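Local structure of transcriptional regulator, TetR family (Thermus thermophilus, 3VPR) at residues H42-S46 with K47-L51; L70-D74 with P75-L79; N156-I159 with R160-P164. The protein probably represses transcription as a dimeric TetR-family regulator that binds operator DNA through its helix-turn-helix domain. One frame throughout, in Å; residues are numbered along the deposited sequence.

Interaction 1 (H42-S46 with K47-L51)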
loop_
_atom_site.group_PDB
_atom_site.type_symbol
_atom_site.label_atom_id
_atom_site.label_comp_id
_atom_site.label_asym_id
_atom_site.label_seq_id
_atom_site.Cartn_x
_atom_site.Cartn_y
_atom_site.Cartn_z
ATOM N N HIS A 42 -33.126 -8.602 -2.421
ATOM C CA HIS A 42 -33.546 -9.627 -3.378
ATOM C C HIS A 42 -32.432 -9.996 -4.352
ATOM O O HIS A 42 -32.297 -11.164 -4.728
ATOM C CB HIS A 42 -34.757 -9.155 -4.188
ATOM C CG HIS A 42 -36.034 -9.092 -3.411
ATOM N ND1 HIS A 42 -37.188 -8.544 -3.933
ATOM C CD2 HIS A 42 -36.341 -9.483 -2.149
ATOM C CE1 HIS A 42 -38.150 -8.598 -3.026
ATOM N NE2 HIS A 42 -37.663 -9.164 -1.934
ATOM N N HIS A 43 -31.644 -8.998 -4.758
ATOM C CA HIS A 43 -30.563 -9.216 -5.712
ATOM C C HIS A 43 -29.260 -9.679 -5.096
ATOM O O HIS A 43 -28.471 -10.343 -5.758
ATOM C CB HIS A 43 -30.268 -7.938 -6.501
ATOM C CG HIS A 43 -31.326 -7.574 -7.489
ATOM N ND1 HIS A 43 -32.451 -6.854 -7.147
ATOM C CD2 HIS A 43 -31.434 -7.837 -8.815
ATOM C CE1 HIS A 43 -33.203 -6.685 -8.220
ATOM N NE2 HIS A 43 -32.609 -7.272 -9.245
ATOM N N PHE A 44 -29.046 -9.348 -3.826
ATOM C CA PHE A 44 -27.798 -9.678 -3.153
ATOM C C PHE A 44 -27.887 -10.348 -1.782
ATOM O O PHE A 44 -26.899 -10.869 -1.296
ATOM C CB PHE A 44 -26.961 -8.404 -3.045
ATOM C CG PHE A 44 -26.515 -7.876 -4.371
ATOM C CD1 PHE A 44 -25.447 -8.463 -5.040
ATOM C CD2 PHE A 44 -27.198 -6.832 -4.981
ATOM C CE1 PHE A 44 -25.069 -8.017 -6.304
ATOM C CE2 PHE A 44 -26.830 -6.377 -6.247
ATOM C CZ PHE A 44 -25.768 -6.968 -6.910
ATOM N N GLY A 45 -29.056 -10.310 -1.155
ATOM C CA GLY A 45 -29.207 -10.944 0.140
ATOM C C GLY A 45 -28.623 -10.173 1.310
ATOM O O GLY A 45 -29.174 -10.218 2.400
ATOM N N SER A 46 -27.514 -9.472 1.101
ATOM C CA SER A 46 -26.901 -8.706 2.181
ATOM C C SER A 46 -25.933 -7.683 1.633
ATOM O O SER A 46 -25.513 -7.753 0.474
ATOM C CB SER A 46 -26.131 -9.631 3.131
ATOM O OG SER A 46 -25.045 -10.246 2.449
ATOM N N LYS A 47 -25.578 -6.742 2.494
ATOM C CA LYS A 47 -24.630 -5.688 2.161
ATOM C C LYS A 47 -23.263 -6.317 1.925
ATOM O O LYS A 47 -22.515 -5.917 1.032
ATOM C CB LYS A 47 -24.537 -4.710 3.333
ATOM C CG LYS A 47 -23.622 -3.512 3.127
ATOM C CD LYS A 47 -23.447 -2.769 4.478
ATOM C CE LYS A 47 -22.358 -1.718 4.426
ATOM N NZ LYS A 47 -22.136 -1.103 5.766
ATOM N N GLU A 48 -22.943 -7.309 2.748
ATOM C CA GLU A 48 -21.659 -7.994 2.670
ATOM C C GLU A 48 -21.493 -8.700 1.325
ATOM O O GLU A 48 -20.396 -8.754 0.781
ATOM C CB GLU A 48 -21.548 -8.988 3.846
ATOM C CG GLU A 48 -20.204 -9.703 4.005
ATOM C CD GLU A 48 -20.056 -10.888 3.074
ATOM O OE1 GLU A 48 -21.095 -11.406 2.607
ATOM O OE2 GLU A 48 -18.906 -11.309 2.821
ATOM N N GLU A 49 -22.588 -9.232 0.790
ATOM C CA GLU A 49 -22.537 -9.913 -0.497
ATOM C C GLU A 49 -22.243 -8.910 -1.607
ATOM O O GLU A 49 -21.600 -9.268 -2.595
ATOM C CB GLU A 49 -23.854 -10.640 -0.784
ATOM C CG GLU A 49 -23.975 -11.221 -2.195
ATOM C CD GLU A 49 -23.051 -12.393 -2.437
ATOM O OE1 GLU A 49 -22.664 -13.056 -1.457
ATOM O OE2 GLU A 49 -22.731 -12.673 -3.611
ATOM N N ILE A 50 -22.693 -7.664 -1.439
ATOM C CA ILE A 50 -22.455 -6.612 -2.443
ATOM C C ILE A 50 -20.963 -6.283 -2.446
ATOM O O ILE A 50 -20.330 -6.201 -3.507
ATOM C CB ILE A 50 -23.274 -5.318 -2.131
ATOM C CG1 ILE A 50 -24.772 -5.621 -2.233
ATOM C CG2 ILE A 50 -22.892 -4.190 -3.104
ATOM C CD1 ILE A 50 -25.679 -4.410 -2.009
ATOM N N LEU A 51 -20.406 -6.112 -1.250
ATOM C CA LEU A 51 -18.982 -5.841 -1.094
ATOM C C LEU A 51 -18.190 -7.025 -1.652
ATOM O O LEU A 51 -17.157 -6.863 -2.289
ATOM C CB LEU A 51 -18.632 -5.669 0.390
ATOM C CG LEU A 51 -17.126 -5.682 0.676
ATOM C CD1 LEU A 51 -16.468 -4.531 -0.070
ATOM C CD2 LEU A 51 -16.861 -5.570 2.169
#

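Interaction 2 (L70-D74 with P75-L79)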
loop_
_atom_site.group_PDB
_atom_site.type_symbol
_atom_site.label_atom_id
_atom_site.label_comp_id
_atom_site.label_asym_id
_atom_site.label_seq_id
_atom_site.Cartn_x
_atom_site.Cartn_y
_atom_site.Cartn_z
ATOM N N LEU A 70 1.208 -14.462 -19.097
ATOM C CA LEU A 70 1.832 -15.772 -19.008
ATOM C C LEU A 70 2.057 -16.367 -20.401
ATOM O O LEU A 70 2.936 -17.215 -20.597
ATOM C CB LEU A 70 0.960 -16.718 -18.174
ATOM C CG LEU A 70 0.853 -16.464 -16.666
ATOM C CD1 LEU A 70 -0.075 -17.491 -16.027
ATOM C CD2 LEU A 70 2.231 -16.545 -16.035
ATOM N N GLU A 71 1.273 -15.900 -21.367
ATOM C CA GLU A 71 1.360 -16.388 -22.738
ATOM C C GLU A 71 2.441 -15.727 -23.584
ATOM O O GLU A 71 2.671 -16.133 -24.724
ATOM C CB GLU A 71 0.000 -16.246 -23.430
ATOM C CG GLU A 71 -1.102 -17.092 -22.802
ATOM C CD GLU A 71 -0.773 -18.573 -22.805
ATOM O OE1 GLU A 71 -0.590 -19.135 -23.904
ATOM O OE2 GLU A 71 -0.695 -19.177 -21.711
ATOM N N VAL A 72 3.110 -14.718 -23.034
ATOM C CA VAL A 72 4.173 -14.033 -23.763
ATOM C C VAL A 72 5.495 -14.777 -23.573
ATOM O O VAL A 72 5.978 -14.932 -22.450
ATOM C CB VAL A 72 4.332 -12.569 -23.285
ATOM C CG1 VAL A 72 5.481 -11.892 -24.025
ATOM C CG2 VAL A 72 3.031 -11.811 -23.514
ATOM N N ALA A 73 6.071 -15.233 -24.682
ATOM C CA ALA A 73 7.326 -15.977 -24.671
ATOM C C ALA A 73 8.444 -15.253 -23.922
ATOM O O ALA A 73 8.927 -15.749 -22.912
ATOM C CB ALA A 73 7.762 -16.282 -26.106
ATOM N N ASP A 74 8.855 -14.091 -24.422
ATOM C CA ASP A 74 9.915 -13.293 -23.801
ATOM C C ASP A 74 9.555 -12.829 -22.377
ATOM O O ASP A 74 8.710 -11.953 -22.190
ATOM C CB ASP A 74 10.237 -12.083 -24.694
ATOM C CG ASP A 74 11.231 -11.123 -24.059
ATOM O OD1 ASP A 74 11.958 -11.527 -23.128
ATOM O OD2 ASP A 74 11.297 -9.958 -24.505
ATOM N N PRO A 75 10.201 -13.420 -21.357
ATOM C CA PRO A 75 9.966 -13.087 -19.943
ATOM C C PRO A 75 9.981 -11.587 -19.637
ATOM O O PRO A 75 9.245 -11.127 -18.769
ATOM C CB PRO A 75 11.089 -13.829 -19.221
ATOM C CG PRO A 75 11.321 -15.029 -20.109
ATOM C CD PRO A 75 11.276 -14.423 -21.488
ATOM N N LYS A 76 10.815 -10.829 -20.345
ATOM C CA LYS A 76 10.892 -9.387 -20.125
ATOM C C LYS A 76 9.627 -8.691 -20.598
ATOM O O LYS A 76 9.120 -7.778 -19.942
ATOM C CB LYS A 76 12.094 -8.783 -20.854
ATOM C CG LYS A 76 13.454 -9.259 -20.351
ATOM C CD LYS A 76 14.583 -8.414 -20.934
ATOM C CE LYS A 76 14.551 -8.405 -22.460
ATOM N NZ LYS A 76 15.511 -7.420 -23.050
ATOM N N GLU A 77 9.129 -9.129 -21.748
ATOM C CA GLU A 77 7.924 -8.567 -22.343
ATOM C C GLU A 77 6.688 -9.058 -21.581
ATOM O O GLU A 77 5.685 -8.356 -21.480
ATOM C CB GLU A 77 7.855 -8.982 -23.814
ATOM C CG GLU A 77 6.816 -8.249 -24.633
ATOM C CD GLU A 77 6.976 -6.743 -24.556
ATOM O OE1 GLU A 77 8.126 -6.262 -24.618
ATOM O OE2 GLU A 77 5.947 -6.042 -24.444
ATOM N N ALA A 78 6.775 -10.271 -21.042
ATOM C CA ALA A 78 5.678 -10.844 -20.284
ATOM C C ALA A 78 5.504 -10.062 -18.979
ATOM O O ALA A 78 4.383 -9.838 -18.511
ATOM C CB ALA A 78 5.968 -12.311 -19.979
ATOM N N LEU A 79 6.619 -9.645 -18.392
ATOM C CA LEU A 79 6.555 -8.895 -17.147
ATOM C C LEU A 79 5.957 -7.520 -17.411
ATOM O O LEU A 79 5.134 -7.042 -16.639
ATOM C CB LEU A 79 7.951 -8.749 -16.535
ATOM C CG LEU A 79 8.015 -7.896 -15.256
ATOM C CD1 LEU A 79 7.211 -8.567 -14.150
ATOM C CD2 LEU A 79 9.467 -7.707 -14.827
#

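Interaction 3 (N156-I159 with R160-P164)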
loop_
_atom_site.group_PDB
_atom_site.type_symbol
_atom_site.label_atom_id
_atom_site.label_comp_id
_atom_site.label_asym_id
_atom_site.label_seq_id
_atom_site.Cartn_x
_atom_site.Cartn_y
_atom_site.Cartn_z
ATOM N N ASN A 156 0.137 -1.968 -6.654
ATOM C CA ASN A 156 -0.944 -1.777 -5.679
ATOM C C ASN A 156 -0.866 -0.493 -4.859
ATOM O O ASN A 156 -1.900 0.090 -4.545
ATOM C CB ASN A 156 -1.062 -2.984 -4.739
ATOM C CG ASN A 156 -1.482 -4.250 -5.469
ATOM O OD1 ASN A 156 -2.060 -4.174 -6.549
ATOM N ND2 ASN A 156 -1.199 -5.417 -4.881
ATOM N N TRP A 157 0.337 -0.044 -4.508
ATOM C CA TRP A 157 0.448 1.197 -3.747
ATOM C C TRP A 157 -0.169 2.348 -4.541
ATOM O O TRP A 157 -0.565 3.352 -3.960
ATOM C CB TRP A 157 1.907 1.525 -3.427
ATOM C CG TRP A 157 2.086 2.679 -2.451
ATOM C CD1 TRP A 157 2.826 3.820 -2.645
ATOM C CD2 TRP A 157 1.583 2.757 -1.111
ATOM N NE1 TRP A 157 2.814 4.594 -1.510
ATOM C CE2 TRP A 157 2.059 3.967 -0.555
ATOM C CE3 TRP A 157 0.776 1.923 -0.327
ATOM C CZ2 TRP A 157 1.758 4.360 0.754
ATOM C CZ3 TRP A 157 0.476 2.313 0.979
ATOM C CH2 TRP A 157 0.965 3.524 1.502
HETATM N N MSE A 158 -0.259 2.206 -5.862
HETATM C CA MSE A 158 -0.863 3.246 -6.702
HETATM C C MSE A 158 -2.285 3.589 -6.235
HETATM O O MSE A 158 -2.767 4.709 -6.438
HETATM C CB MSE A 158 -0.921 2.801 -8.169
HETATM C CG MSE A 158 0.374 2.963 -8.962
HETATM SE SE MSE A 158 0.172 2.429 -10.845
HETATM C CE MSE A 158 -0.775 3.982 -11.491
ATOM N N ILE A 159 -2.950 2.613 -5.620
ATOM C CA ILE A 159 -4.309 2.784 -5.106
ATOM C C ILE A 159 -4.379 3.918 -4.078
ATOM O O ILE A 159 -5.458 4.422 -3.772
ATOM C CB ILE A 159 -4.821 1.464 -4.441
ATOM C CG1 ILE A 159 -4.888 0.346 -5.494
ATOM C CG2 ILE A 159 -6.199 1.679 -3.797
ATOM C CD1 ILE A 159 -5.109 -1.055 -4.914
ATOM N N ARG A 160 -3.224 4.327 -3.562
ATOM C CA ARG A 160 -3.164 5.383 -2.558
ATOM C C ARG A 160 -2.729 6.746 -3.074
ATOM O O ARG A 160 -3.073 7.768 -2.480
ATOM C CB ARG A 160 -2.232 4.967 -1.417
ATOM C CG ARG A 160 -2.837 3.963 -0.448
ATOM C CD ARG A 160 -4.008 4.582 0.299
ATOM N NE ARG A 160 -4.463 3.763 1.420
ATOM C CZ ARG A 160 -3.699 3.400 2.447
ATOM N NH1 ARG A 160 -2.424 3.774 2.509
ATOM N NH2 ARG A 160 -4.218 2.672 3.425
ATOM N N TRP A 161 -1.976 6.775 -4.167
ATOM C CA TRP A 161 -1.510 8.053 -4.690
ATOM C C TRP A 161 -1.959 8.403 -6.104
ATOM O O TRP A 161 -1.858 9.562 -6.507
ATOM C CB TRP A 161 0.019 8.137 -4.631
ATOM C CG TRP A 161 0.747 7.146 -5.516
ATOM C CD1 TRP A 161 1.174 5.894 -5.169
ATOM C CD2 TRP A 161 1.157 7.345 -6.880
ATOM N NE1 TRP A 161 1.826 5.309 -6.226
ATOM C CE2 TRP A 161 1.828 6.175 -7.288
ATOM C CE3 TRP A 161 1.018 8.398 -7.794
ATOM C CZ2 TRP A 161 2.369 6.032 -8.573
ATOM C CZ3 TRP A 161 1.558 8.255 -9.074
ATOM C CH2 TRP A 161 2.222 7.079 -9.449
ATOM N N PHE A 162 -2.447 7.425 -6.864
ATOM C CA PHE A 162 -2.871 7.728 -8.225
ATOM C C PHE A 162 -4.164 8.516 -8.255
ATOM O O PHE A 162 -5.176 8.101 -7.686
ATOM C CB PHE A 162 -3.065 6.466 -9.062
ATOM C CG PHE A 162 -3.417 6.755 -10.499
ATOM C CD1 PHE A 162 -2.458 7.255 -11.373
ATOM C CD2 PHE A 162 -4.710 6.551 -10.969
ATOM C CE1 PHE A 162 -2.779 7.546 -12.701
ATOM C CE2 PHE A 162 -5.042 6.841 -12.294
ATOM C CZ PHE A 162 -4.070 7.340 -13.164
ATOM N N ARG A 163 -4.125 9.651 -8.940
ATOM C CA ARG A 163 -5.294 10.501 -9.049
ATOM C C ARG A 163 -6.003 10.285 -10.379
ATOM O O ARG A 163 -5.443 10.556 -11.441
ATOM C CB ARG A 163 -4.892 11.973 -8.905
ATOM N N PRO A 164 -7.241 9.761 -10.334
ATOM C CA PRO A 164 -8.008 9.525 -11.561
ATOM C C PRO A 164 -8.253 10.887 -12.203
ATOM O O PRO A 164 -8.490 10.999 -13.405
ATOM C CB PRO A 164 -9.299 8.897 -11.044
ATOM C CG PRO A 164 -8.854 8.188 -9.797
ATOM C CD PRO A 164 -7.943 9.207 -9.163
#

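Interaction 1 (H42-S46 with K47-L51)
S46 and E49 carry the polar side of this short-range contact, where the chain leaves helix 37-44 and starts helix 47-70. S46 occupies the N-cap position, and its OG accepts from E49 N at 3.1 Å with an N-H...O angle of 146°, the geometry of a side-chain cap. The torsion explains the reach: chi1 of 64° sets OG between the backbone N and the carbonyl carbon of S46, turned toward the first turn of the helix. Backbone support is thinner. E49 N also reaches S46 O, at 3.3 Å and weakly, so its bond to OG is the shorter and straighter; the bond from I50 N to S46 O is weak too.

Nonpolar contact joins F44 to I50. I50 CG1 lies 3.6 Å from F44 CG, oblique to the ring, and the two side chains cross at about a right angle. Both are buried, and both reach L9 of helix 4-19, so the pair closes against the first helix of the domain; R5 of that helix adds a cation-pi contact to F44. E49 CG sits at the edge of the F44 ring and packs 3.1 Å from F44 O, while its carboxylate leads away from the turn.

The charged ends of K47 and E48 find partners elsewhere. K47 is extended and its NZ bonds Y21 O; E48 OE2 is held by N111 ND2 and S108 N.

Between the two helices, with phi 77°, G45 is where the chain leaves helical geometry, one residue before the cap. This tight link, with the predicted helix-turn-helix motif ending at F44 and a serine-capped helix following, is typical of the three-helix DNA-binding domain of TetR regulators, where helix 47-70 leads toward the C-terminal domain.

Interaction 2 (L70-D74 with P75-L79)
An aspartate N-cap starts helix 75-92, the helix that follows the short connection from helix 47-70 in the C-terminal domain of this TetR-type regulator. V72 and D74 on the incoming loop meet the first helical turn, in which P75 is the first residue. D74 OD1 accepts from K76 N at 3.1 Å, approached from above the carboxylate plane, 67° out of it. With CG opposite the backbone N (chi1 174°), the carboxylate swings forward over that turn, where its negative charge would probably suit the positive, N-terminal end of the helix dipole. D74 O takes A78 N at 2.8 Å, nearly in line with the carbonyl, and E77 N more weakly. A leucine in place of this aspartate, with no carboxylate, would probably leave K76 N without its capping acceptor and the helix start without a nearby negative charge. E77 bends away from D74 at chi2, and its carboxylate pairs with R80.

Outside the turn, R132 NH2 bonds V72 O, and K76 NZ has a weak, long ion pair with E186 of the second subunit. The apolar side is closed by V72, whose CB lies 3.7 Å from A78 CB, while CG1 reaches E77 CB at 3.8 Å.

Interaction 3 (N156-I159 with R160-P164)
This is a local contact of side chains and backbone at the C-terminal end of helix 144-161, in the C-terminal domain of the TetR fold and close to the second subunit. W157 and M158 meet R160, W161 and F162 as the last turn gives way to loop.

Backbone bonds define the change. R160 N reaches W157 O at 2.9 Å, an i to i-3 bond, of the 3-10 kind, with the donor well out of the carbonyl plane. M158 O receives F162 N at 2.8 Å in its carbonyl plane and, weakly, W161 N. Thus one carbonyl grips two amides, and beyond it F162 leaves helical geometry.

The aromatic side is built on W157. R160 CG lies over one face of its six-membered ring, 4.2 Å from the centroid and 21° off the normal, a CH-pi contact. Beyond this the arginine bends at chi2, and NH1 comes 3.5 Å from W157 CH2, the guanidinium and ring planes standing 63° apart. The W161 indole is oblique to that of W157, with their five-membered rings 5.4 Å apart between centroids, so the pair is neither stacked nor edge-to-face. With chi1 at 65°, W161 folds its ring back over the preceding turn, and M158 O lies over one face.

Across the dimer, W157 packs on R160 of the second subunit, and R149 of that subunit makes a cation-pi contact with W161. On the inward side, the selenomethionine M158 and F162 touch A170 of helix 170-183, while M158 also meets F90 of helix 75-92.

M158 and F162 run side by side, pointing the same way. The bend of M158 at chi3 brings CE to 3.7 Å from F162 CD1, whereas its CG is spent on W161 CZ2, also at 3.7 Å.

All three contacts are partly buried and local, and none touches another. Interactions 1 and 2 both mark helix starts, bracketing helix 47-70: a serine hydroxyl caps the first and an aspartate carboxylate the second, with centres about 39 Å apart on opposite sides of the chain's centre. Interaction 3 instead lies at a helix end and replaces side-chain capping with backbone bonds and indole packing. Its centre is about 11 Å from that of the chain, against about 21 and 20 Å for the others. Interaction 1 lies at the end of the predicted helix-turn-helix motif and meets no second subunit; interactions 2 and 3 share the C-terminal region, and both touch the partner chain.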